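Local coordinates for uncharacterized protein (Escherichia coli O157:H7, PDB 4ZV9) that is of unknown function but belongs to the dienelactone hydrolase family of alpha/beta hydrolases, and so probably hydrolyses ester or lactone bonds, at residues A[135-140]-A[167-172]; A[150-155]-A[209-214]; A[171-176]-A[198-203]. One frame throughout, in Å; residues are numbered along the deposited sequence.

Contact 1. Residues A[135-140]-A[167-172]; sequences VSNAAA and APLLLH
A single water joins Ala140 to Ala167, held by one bond to each: it donates to Ala140 O at 2.7 Å and accepts from Ala167 N at 2.8 Å. The bridge lies at one end of a helix-on-strand packing of the alpha/beta-hydrolase fold. Here helix 132-142, which follows the chemically modified Cys130, lies against strand 169-174 and runs roughly antiparallel to it. The axes of the two short segments come no closer than 10.5 Å and make an angle of 161°; Asn137, Leu169 and Leu171 bridge the gap, while Ala140 and Ala167 meet where the backbones come nearest. The segments share no direct hydrogen bond.

Beside the water, the two alanines meet methyl to methyl, with Ala140 CB 4.5 Å from Ala167 CB. One turn back along the helix, Asn137 reaches across with its amide. Its CG is anti to the carbonyl carbon (chi1 -78°), which swings the amide toward the strand although the CB itself does not aim there. The oxygen OD1 then lies against two leucine methyls, CD2 of Leu171 at 4.0 Å and CD2 of Leu169, and the asparagine crosses each leucine at about a right angle.

Those methyls offer no polar partner, and the buried amide is satisfied elsewhere: OD1 is hydrogen-bonded to Tyr187 OH of helix 184-193 and ND2 to Arg155 O. Held at both ends, the amide cannot readily flip. Leu169 and Leu171 also pack against Tyr187, so the same tyrosine that bonds the amide oxygen backs the apolar side of the contact. Asn137 and Ala140 converge on one methyl: Leu169 CD2 lies 3.7 Å from Asn137 OD1 and 4.2 Å from Ala140 CB.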
loop_
_atom_site.group_PDB
_atom_site.type_symbol
_atom_site.label_atom_id
_atom_site.label_comp_id
_atom_site.label_asym_id
_atom_site.label_seq_id
_atom_site.Cartn_x
_atom_site.Cartn_y
_atom_site.Cartn_z
ATOM N N VAL A 135 1.877 -1.139 7.478
ATOM C CA VAL A 135 3.078 -1.644 6.776
ATOM C C VAL A 135 3.794 -0.532 6.006
ATOM O O VAL A 135 5.026 -0.483 5.989
ATOM C CB VAL A 135 2.715 -2.800 5.834
ATOM C CG1 VAL A 135 3.917 -3.223 4.988
ATOM C CG2 VAL A 135 2.205 -3.974 6.650
ATOM N N SER A 136 3.021 0.374 5.408
ATOM C CA SER A 136 3.581 1.510 4.684
ATOM C C SER A 136 4.454 2.374 5.591
ATOM O O SER A 136 5.563 2.749 5.206
ATOM C CB SER A 136 2.466 2.363 4.032
ATOM O OG SER A 136 1.813 1.653 2.983
ATOM N N ASN A 137 3.958 2.681 6.791
ATOM C CA ASN A 137 4.743 3.415 7.761
ATOM C C ASN A 137 5.999 2.633 8.189
ATOM O O ASN A 137 7.078 3.206 8.309
ATOM C CB ASN A 137 3.900 3.776 8.991
ATOM C CG ASN A 137 2.983 4.962 8.747
ATOM O OD1 ASN A 137 3.404 5.988 8.226
ATOM N ND2 ASN A 137 1.733 4.840 9.167
ATOM N N ALA A 138 5.847 1.343 8.451
ATOM C CA ALA A 138 6.972 0.514 8.846
ATOM C C ALA A 138 8.023 0.458 7.741
ATOM O O ALA A 138 9.235 0.471 8.008
ATOM C CB ALA A 138 6.496 -0.874 9.206
ATOM N N ALA A 139 7.572 0.419 6.492
ATOM C CA ALA A 139 8.500 0.441 5.358
ATOM C C ALA A 139 9.259 1.766 5.289
ATOM O O ALA A 139 10.465 1.780 4.974
ATOM C CB ALA A 139 7.758 0.191 4.047
ATOM N N ALA A 140 8.576 2.873 5.593
ATOM C CA ALA A 140 9.235 4.174 5.613
ATOM C C ALA A 140 10.353 4.198 6.660
ATOM O O ALA A 140 11.387 4.809 6.448
ATOM C CB ALA A 140 8.234 5.286 5.884
ATOM N N ALA A 167 11.469 8.648 3.344
ATOM C CA ALA A 167 10.426 8.722 2.335
ATOM C C ALA A 167 9.383 9.778 2.702
ATOM O O ALA A 167 8.862 9.776 3.822
ATOM C CB ALA A 167 9.733 7.373 2.198
ATOM N N PRO A 168 9.063 10.672 1.748
ATOM C CA PRO A 168 7.971 11.628 1.942
ATOM C C PRO A 168 6.659 10.895 2.193
ATOM O O PRO A 168 6.316 9.982 1.435
ATOM C CB PRO A 168 7.918 12.378 0.610
ATOM C CG PRO A 168 9.310 12.303 0.093
ATOM C CD PRO A 168 9.821 10.951 0.513
ATOM N N LEU A 169 5.961 11.293 3.250
ATOM C CA LEU A 169 4.738 10.613 3.705
ATOM C C LEU A 169 3.473 11.380 3.390
ATOM O O LEU A 169 3.378 12.578 3.693
ATOM C CB LEU A 169 4.783 10.451 5.221
ATOM C CG LEU A 169 5.667 9.360 5.797
ATOM C CD1 LEU A 169 5.871 9.626 7.281
ATOM C CD2 LEU A 169 5.010 8.016 5.569
ATOM N N LEU A 170 2.502 10.692 2.807
ATOM C CA LEU A 170 1.182 11.260 2.579
ATOM C C LEU A 170 0.249 10.393 3.397
ATOM O O LEU A 170 0.045 9.226 3.067
ATOM C CB LEU A 170 0.789 11.240 1.100
ATOM C CG LEU A 170 -0.656 11.657 0.802
ATOM C CD1 LEU A 170 -0.943 13.092 1.239
ATOM C CD2 LEU A 170 -0.943 11.487 -0.678
ATOM N N LEU A 171 -0.332 10.957 4.456
ATOM C CA LEU A 171 -1.191 10.174 5.331
ATOM C C LEU A 171 -2.669 10.567 5.218
ATOM O O LEU A 171 -3.017 11.749 5.278
ATOM C CB LEU A 171 -0.735 10.284 6.785
ATOM C CG LEU A 171 0.753 9.996 7.019
ATOM C CD1 LEU A 171 1.548 11.295 7.084
ATOM C CD2 LEU A 171 0.976 9.224 8.300
ATOM N N HIS A 172 -3.520 9.565 5.031
ATOM C CA HIS A 172 -4.969 9.780 4.956
ATOM C C HIS A 172 -5.635 9.193 6.197
ATOM O O HIS A 172 -5.495 7.989 6.478
ATOM C CB HIS A 172 -5.551 9.094 3.727
ATOM C CG HIS A 172 -4.898 9.482 2.442
ATOM N ND1 HIS A 172 -5.116 10.702 1.834
ATOM C CD2 HIS A 172 -4.055 8.800 1.630
ATOM C CE1 HIS A 172 -4.424 10.758 0.709
ATOM N NE2 HIS A 172 -3.779 9.612 0.558
HETATM O O HOH W 1 12.251 6.085 4.185
#

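Contact 2. Residues A[150-155]-A[209-214]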
loop_
_atom_site.group_PDB
_atom_site.type_symbol
_atom_site.label_atom_id
_atom_site.label_comp_id
_atom_site.label_asym_id
_atom_site.label_seq_id
_atom_site.Cartn_x
_atom_site.Cartn_y
_atom_site.Cartn_z
ATOM N N VAL A 150 2.415 6.081 1.356
ATOM C CA VAL A 150 1.069 6.628 1.452
ATOM C C VAL A 150 0.156 5.705 2.268
ATOM O O VAL A 150 -0.546 4.860 1.711
ATOM C CB VAL A 150 0.471 6.874 0.051
ATOM C CG1 VAL A 150 -0.860 7.595 0.148
ATOM C CG2 VAL A 150 1.432 7.678 -0.809
ATOM N N PRO A 151 0.195 5.836 3.605
ATOM C CA PRO A 151 -0.679 5.017 4.433
ATOM C C PRO A 151 -2.113 5.542 4.509
ATOM O O PRO A 151 -2.322 6.726 4.808
ATOM C CB PRO A 151 -0.031 5.103 5.818
ATOM C CG PRO A 151 0.727 6.388 5.802
ATOM C CD PRO A 151 1.248 6.489 4.401
ATOM N N PHE A 152 -3.082 4.671 4.205
ATOM C CA PHE A 152 -4.488 4.988 4.407
ATOM C C PHE A 152 -4.926 4.385 5.746
ATOM O O PHE A 152 -4.862 3.153 5.941
ATOM C CB PHE A 152 -5.366 4.400 3.326
ATOM C CG PHE A 152 -5.338 5.128 2.013
ATOM C CD1 PHE A 152 -4.255 5.020 1.163
ATOM C CD2 PHE A 152 -6.459 5.808 1.570
ATOM C CE1 PHE A 152 -4.261 5.637 -0.078
ATOM C CE2 PHE A 152 -6.474 6.429 0.340
ATOM C CZ PHE A 152 -5.365 6.350 -0.486
ATOM N N TYR A 153 -5.403 5.247 6.644
ATOM C CA TYR A 153 -5.949 4.852 7.954
ATOM C C TYR A 153 -5.297 3.614 8.531
ATOM O O TYR A 153 -5.956 2.610 8.786
ATOM C CB TYR A 153 -7.489 4.738 7.920
ATOM C CG TYR A 153 -8.062 4.282 6.595
ATOM C CD1 TYR A 153 -8.065 2.939 6.226
ATOM C CD2 TYR A 153 -8.653 5.199 5.741
ATOM C CE1 TYR A 153 -8.631 2.528 5.024
ATOM C CE2 TYR A 153 -9.204 4.806 4.543
ATOM C CZ TYR A 153 -9.196 3.472 4.186
ATOM O OH TYR A 153 -9.735 3.125 2.980
ATOM N N GLY A 154 -3.994 3.729 8.775
ATOM C CA GLY A 154 -3.191 2.642 9.336
ATOM C C GLY A 154 -2.365 3.032 10.533
ATOM O O GLY A 154 -2.186 4.223 10.829
ATOM N N ARG A 155 -1.877 2.016 11.238
ATOM C CA ARG A 155 -1.046 2.223 12.430
ATOM C C ARG A 155 0.156 3.125 12.154
ATOM O O ARG A 155 0.840 2.997 11.150
ATOM C CB ARG A 155 -0.533 0.906 13.012
ATOM C CG ARG A 155 -1.361 0.400 14.189
ATOM C CD ARG A 155 -0.964 -1.015 14.624
ATOM N NE ARG A 155 0.480 -1.171 14.660
ATOM C CZ ARG A 155 1.111 -2.331 14.816
ATOM N NH1 ARG A 155 0.433 -3.471 14.939
ATOM N NH2 ARG A 155 2.434 -2.349 14.839
ATOM N N GLY A 209 -11.701 2.706 6.225
ATOM C CA GLY A 209 -12.169 1.919 5.088
ATOM C C GLY A 209 -12.930 2.722 4.045
ATOM O O GLY A 209 -13.544 2.138 3.145
ATOM N N PHE A 210 -12.878 4.056 4.113
ATOM C CA PHE A 210 -13.685 4.889 3.191
ATOM C C PHE A 210 -13.305 4.765 1.720
ATOM O O PHE A 210 -14.113 5.084 0.856
ATOM C CB PHE A 210 -13.751 6.380 3.607
ATOM C CG PHE A 210 -12.446 7.116 3.502
ATOM C CD1 PHE A 210 -11.965 7.553 2.272
ATOM C CD2 PHE A 210 -11.716 7.418 4.638
ATOM C CE1 PHE A 210 -10.763 8.242 2.176
ATOM C CE2 PHE A 210 -10.522 8.122 4.550
ATOM C CZ PHE A 210 -10.043 8.530 3.314
ATOM N N HIS A 211 -12.091 4.312 1.436
ATOM C CA HIS A 211 -11.672 4.090 0.056
ATOM C C HIS A 211 -12.133 2.724 -0.470
ATOM O O HIS A 211 -12.142 2.503 -1.689
ATOM C CB HIS A 211 -10.156 4.176 -0.047
ATOM C CG HIS A 211 -9.647 4.131 -1.452
ATOM N ND1 HIS A 211 -9.194 2.970 -2.040
ATOM C CD2 HIS A 211 -9.540 5.101 -2.394
ATOM C CE1 HIS A 211 -8.826 3.227 -3.282
ATOM N NE2 HIS A 211 -9.024 4.512 -3.520
ATOM N N ASN A 212 -12.519 1.815 0.425
ATOM C CA ASN A 212 -12.918 0.470 0.010
ATOM C C ASN A 212 -14.363 0.457 -0.484
ATOM O O ASN A 212 -15.309 0.349 0.290
ATOM C CB ASN A 212 -12.705 -0.549 1.127
ATOM C CG ASN A 212 -12.881 -1.995 0.644
ATOM O OD1 ASN A 212 -13.536 -2.254 -0.375
ATOM N ND2 ASN A 212 -12.272 -2.953 1.377
ATOM N N ASP A 213 -14.500 0.487 -1.803
ATOM C CA ASP A 213 -15.797 0.510 -2.462
ATOM C C ASP A 213 -16.578 -0.816 -2.393
ATOM O O ASP A 213 -17.723 -0.867 -2.832
ATOM C CB ASP A 213 -15.626 0.993 -3.903
ATOM C CG ASP A 213 -14.534 0.249 -4.623
ATOM O OD1 ASP A 213 -14.792 -0.898 -5.028
ATOM O OD2 ASP A 213 -13.414 0.803 -4.743
ATOM N N SER A 214 -15.998 -1.860 -1.802
ATOM C CA SER A 214 -16.724 -3.119 -1.610
ATOM C C SER A 214 -17.371 -3.204 -0.214
ATOM O O SER A 214 -17.997 -4.221 0.117
ATOM C CB SER A 214 -15.797 -4.315 -1.825
ATOM O OG SER A 214 -14.833 -4.444 -0.770
#
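The first torsions of Tyr153 and Phe210 set their rings against each other. That of Tyr153 is irregular, about midway between staggered and eclipsed (chi1 32°), on a backbone of left-handed conformation. In Phe210 the ring is lodged between the backbone N and the carbonyl carbon (chi1 67°). The outcome is a T-shaped (edge-to-face) pair in which the tyrosine gives the edge and the phenylalanine the face. The planes are inclined at 68°, the centroids lie 5.1 Å apart, and Tyr153 CE2 touches Phe210 CE2 at 3.6 Å, toward the rim of the phenylalanine.

The tyrosine ring is sandwiched as well. Gly209 N lies over one face, 3.3 Å from Tyr153 CE1, while CB of the preceding Phe152 covers the centre of the opposite face. At the far end, Tyr153 OH accepts a hydrogen bond from His211 N at 3.1 Å, the donor lying near the plane of the ring. His211 CB presses on the same oxygen, 3.2 Å from Tyr153 OH. The ring is thus held on both faces, at one edge and at its hydroxyl.

The receiving backbone is a type I beta turn, closed by Asn212 N on Gly209 O at 2.9 Å. Gly209 enters it with a positive phi that favours glycine. Beyond the turn, Asn212 OD1 accepts from Ser214 N at 2.9 Å, an Asx turn, and also from Ser214 OG, both from the same face of the amide.

Segment 209-214 directly follows His208, in the place expected for the family's triad histidine, whose ring also meets Tyr153. Phe210 rests on Ala174 of strand 169-174 and Ala222 of helix 220-237, whereas His211 leans on helix 56-67, its ND1 bonded to Tyr57 OH.

Contact 3. Residues A[171-176]-A[198-203]; sequences LHFAEL and YEAYIY
His172 and Tyr203 meet through a hydrogen bond between His172 ND1 and Tyr203 OH, 2.8 Å long. The rings approach rim to rim with planes at 45°, neither lying over the other. The tyrosine also has its edge at the neighbouring backbone: Phe173 O lies in the ring plane, 3.2 Å from Tyr203 CD1, and accepts a hydrogen bond from Tyr203 N at 2.8 Å.

That backbone bond is one of five joining the segments as parallel neighbours in the sheet. Leu171 N gives to Glu199 O, Tyr201 N to Leu171 O, Phe173 N to Tyr201 O at 2.8 Å, and Glu175 N to Tyr203 O at 3.0 Å. His172, Tyr201 and Tyr203 populate one face. Phe173 takes the other, its CB 4.1 Å from Ile202 CG1 and its ring edge toward Ala200. With helix 184-193 connecting the strands, this is a beta-alpha-beta crossover.

Farther out, Tyr201 OH donates to Glu199 OE1 at 2.7 Å from above the carboxylate plane. Helix 220-237 fixes the central pair: Thr230 OG1 bonds His172 NE2, and Arg229 NH1 bonds Tyr203 OH while Arg229 makes a cation-pi contact with Tyr201. Both imidazole nitrogens are therefore engaged, which locks the ring's rotation. The arginine would probably polarise the tyrosine hydroxyl and favour an uncharged histidine.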
loop_
_atom_site.group_PDB
_atom_site.type_symbol
_atom_site.label_atom_id
_atom_site.label_comp_id
_atom_site.label_asym_id
_atom_site.label_seq_id
_atom_site.Cartn_x
_atom_site.Cartn_y
_atom_site.Cartn_z
ATOM N N LEU A 171 -0.332 10.957 4.456
ATOM C CA LEU A 171 -1.191 10.174 5.331
ATOM C C LEU A 171 -2.669 10.567 5.218
ATOM O O LEU A 171 -3.017 11.749 5.278
ATOM C CB LEU A 171 -0.735 10.284 6.785
ATOM C CG LEU A 171 0.753 9.996 7.019
ATOM C CD1 LEU A 171 1.548 11.295 7.084
ATOM C CD2 LEU A 171 0.976 9.224 8.300
ATOM N N HIS A 172 -3.520 9.565 5.031
ATOM C CA HIS A 172 -4.969 9.780 4.956
ATOM C C HIS A 172 -5.635 9.193 6.197
ATOM O O HIS A 172 -5.495 7.989 6.478
ATOM C CB HIS A 172 -5.551 9.094 3.727
ATOM C CG HIS A 172 -4.898 9.482 2.442
ATOM N ND1 HIS A 172 -5.116 10.702 1.834
ATOM C CD2 HIS A 172 -4.055 8.800 1.630
ATOM C CE1 HIS A 172 -4.424 10.758 0.709
ATOM N NE2 HIS A 172 -3.779 9.612 0.558
ATOM N N PHE A 173 -6.364 10.025 6.931
ATOM C CA PHE A 173 -7.070 9.582 8.131
ATOM C C PHE A 173 -8.563 9.870 8.013
ATOM O O PHE A 173 -8.960 10.861 7.410
ATOM C CB PHE A 173 -6.541 10.298 9.368
ATOM C CG PHE A 173 -5.100 10.020 9.673
ATOM C CD1 PHE A 173 -4.699 8.763 10.106
ATOM C CD2 PHE A 173 -4.156 11.030 9.591
ATOM C CE1 PHE A 173 -3.374 8.506 10.409
ATOM C CE2 PHE A 173 -2.833 10.783 9.911
ATOM C CZ PHE A 173 -2.439 9.525 10.324
ATOM N N ALA A 174 -9.376 9.000 8.601
ATOM C CA ALA A 174 -10.819 9.200 8.641
ATOM C C ALA A 174 -11.172 9.829 9.988
ATOM O O ALA A 174 -10.707 9.362 11.029
ATOM C CB ALA A 174 -11.530 7.879 8.471
ATOM N N GLU A 175 -11.988 10.876 9.973
ATOM C CA GLU A 175 -12.367 11.579 11.220
ATOM C C GLU A 175 -12.926 10.666 12.310
ATOM O O GLU A 175 -12.550 10.786 13.477
ATOM C CB GLU A 175 -13.402 12.661 10.941
ATOM C CG GLU A 175 -13.720 13.498 12.179
ATOM C CD GLU A 175 -14.887 14.452 12.003
ATOM O OE1 GLU A 175 -15.602 14.391 10.979
ATOM O OE2 GLU A 175 -15.109 15.256 12.925
ATOM N N LEU A 176 -13.797 9.736 11.930
ATOM C CA LEU A 176 -14.440 8.854 12.900
ATOM C C LEU A 176 -13.576 7.674 13.381
ATOM O O LEU A 176 -13.953 6.975 14.326
ATOM C CB LEU A 176 -15.758 8.329 12.322
ATOM C CG LEU A 176 -16.773 9.382 11.852
ATOM C CD1 LEU A 176 -17.994 8.721 11.223
ATOM C CD2 LEU A 176 -17.198 10.288 12.992
ATOM N N TYR A 198 6.101 15.566 5.066
ATOM C CA TYR A 198 4.834 14.852 5.114
ATOM C C TYR A 198 3.666 15.784 4.857
ATOM O O TYR A 198 3.788 16.999 4.984
ATOM C CB TYR A 198 4.631 14.192 6.487
ATOM C CG TYR A 198 4.209 15.170 7.565
ATOM C CD1 TYR A 198 5.145 15.966 8.214
ATOM C CD2 TYR A 198 2.872 15.324 7.911
ATOM C CE1 TYR A 198 4.764 16.878 9.178
ATOM C CE2 TYR A 198 2.478 16.236 8.887
ATOM C CZ TYR A 198 3.429 17.005 9.512
ATOM O OH TYR A 198 3.048 17.914 10.477
ATOM N N GLU A 199 2.538 15.194 4.471
ATOM C CA GLU A 199 1.261 15.905 4.397
ATOM C C GLU A 199 0.244 14.932 4.961
ATOM O O GLU A 199 0.305 13.735 4.669
ATOM C CB GLU A 199 0.864 16.308 2.976
ATOM C CG GLU A 199 1.692 17.436 2.391
ATOM C CD GLU A 199 1.200 17.891 1.025
ATOM O OE1 GLU A 199 0.078 17.518 0.616
ATOM O OE2 GLU A 199 1.938 18.642 0.357
ATOM N N ALA A 200 -0.656 15.431 5.803
ATOM C CA ALA A 200 -1.669 14.572 6.406
ATOM C C ALA A 200 -3.023 15.208 6.239
ATOM O O ALA A 200 -3.163 16.422 6.348
ATOM C CB ALA A 200 -1.376 14.337 7.875
ATOM N N TYR A 201 -4.013 14.380 5.943
ATOM C CA TYR A 201 -5.367 14.856 5.733
ATOM C C TYR A 201 -6.343 14.031 6.539
ATOM O O TYR A 201 -6.265 12.796 6.559
ATOM C CB TYR A 201 -5.735 14.794 4.252
ATOM C CG TYR A 201 -4.875 15.693 3.415
ATOM C CD1 TYR A 201 -5.163 17.058 3.306
ATOM C CD2 TYR A 201 -3.755 15.198 2.759
ATOM C CE1 TYR A 201 -4.361 17.895 2.548
ATOM C CE2 TYR A 201 -2.953 16.023 1.991
ATOM C CZ TYR A 201 -3.255 17.369 1.895
ATOM O OH TYR A 201 -2.450 18.190 1.150
ATOM N N ILE A 202 -7.247 14.726 7.219
ATOM C CA ILE A 202 -8.302 14.082 7.975
ATOM C C ILE A 202 -9.589 14.354 7.207
ATOM O O ILE A 202 -9.978 15.503 7.041
ATOM C CB ILE A 202 -8.374 14.622 9.412
ATOM C CG1 ILE A 202 -7.051 14.336 10.118
ATOM C CG2 ILE A 202 -9.514 13.962 10.176
ATOM C CD1 ILE A 202 -6.880 15.074 11.427
ATOM N N TYR A 203 -10.252 13.290 6.765
ATOM C CA TYR A 203 -11.454 13.401 5.950
ATOM C C TYR A 203 -12.670 13.454 6.873
ATOM O O TYR A 203 -12.902 12.512 7.635
ATOM C CB TYR A 203 -11.510 12.233 4.945
ATOM C CG TYR A 203 -10.336 12.295 3.988
ATOM C CD1 TYR A 203 -9.081 11.839 4.367
ATOM C CD2 TYR A 203 -10.463 12.882 2.726
ATOM C CE1 TYR A 203 -7.994 11.935 3.513
ATOM C CE2 TYR A 203 -9.383 12.981 1.863
ATOM C CZ TYR A 203 -8.151 12.505 2.259
ATOM O OH TYR A 203 -7.058 12.607 1.416
#

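How the contacts relate
From the N terminus, contact 1 starts on helix 132-142 and closes a loop at 167-172. Contact 2 begins within that loop, at 150-155, and closes only at 209-214, so the two cross. Contact 3 takes over on the strand where contact 1 ends, sharing Leu171 and His172, and returns at 198-203; it lies wholly between the segments of contact 2. Strand 169-174 is the common element: Tyr153 N is 2.7 Å from His172 O, a probable hydrogen bond, and Leu169 O probably accepts from Glu199 N. Together they tie helix 132-142, strands 148-151, 169-174 and 198-203, and the loop before helix 220-237.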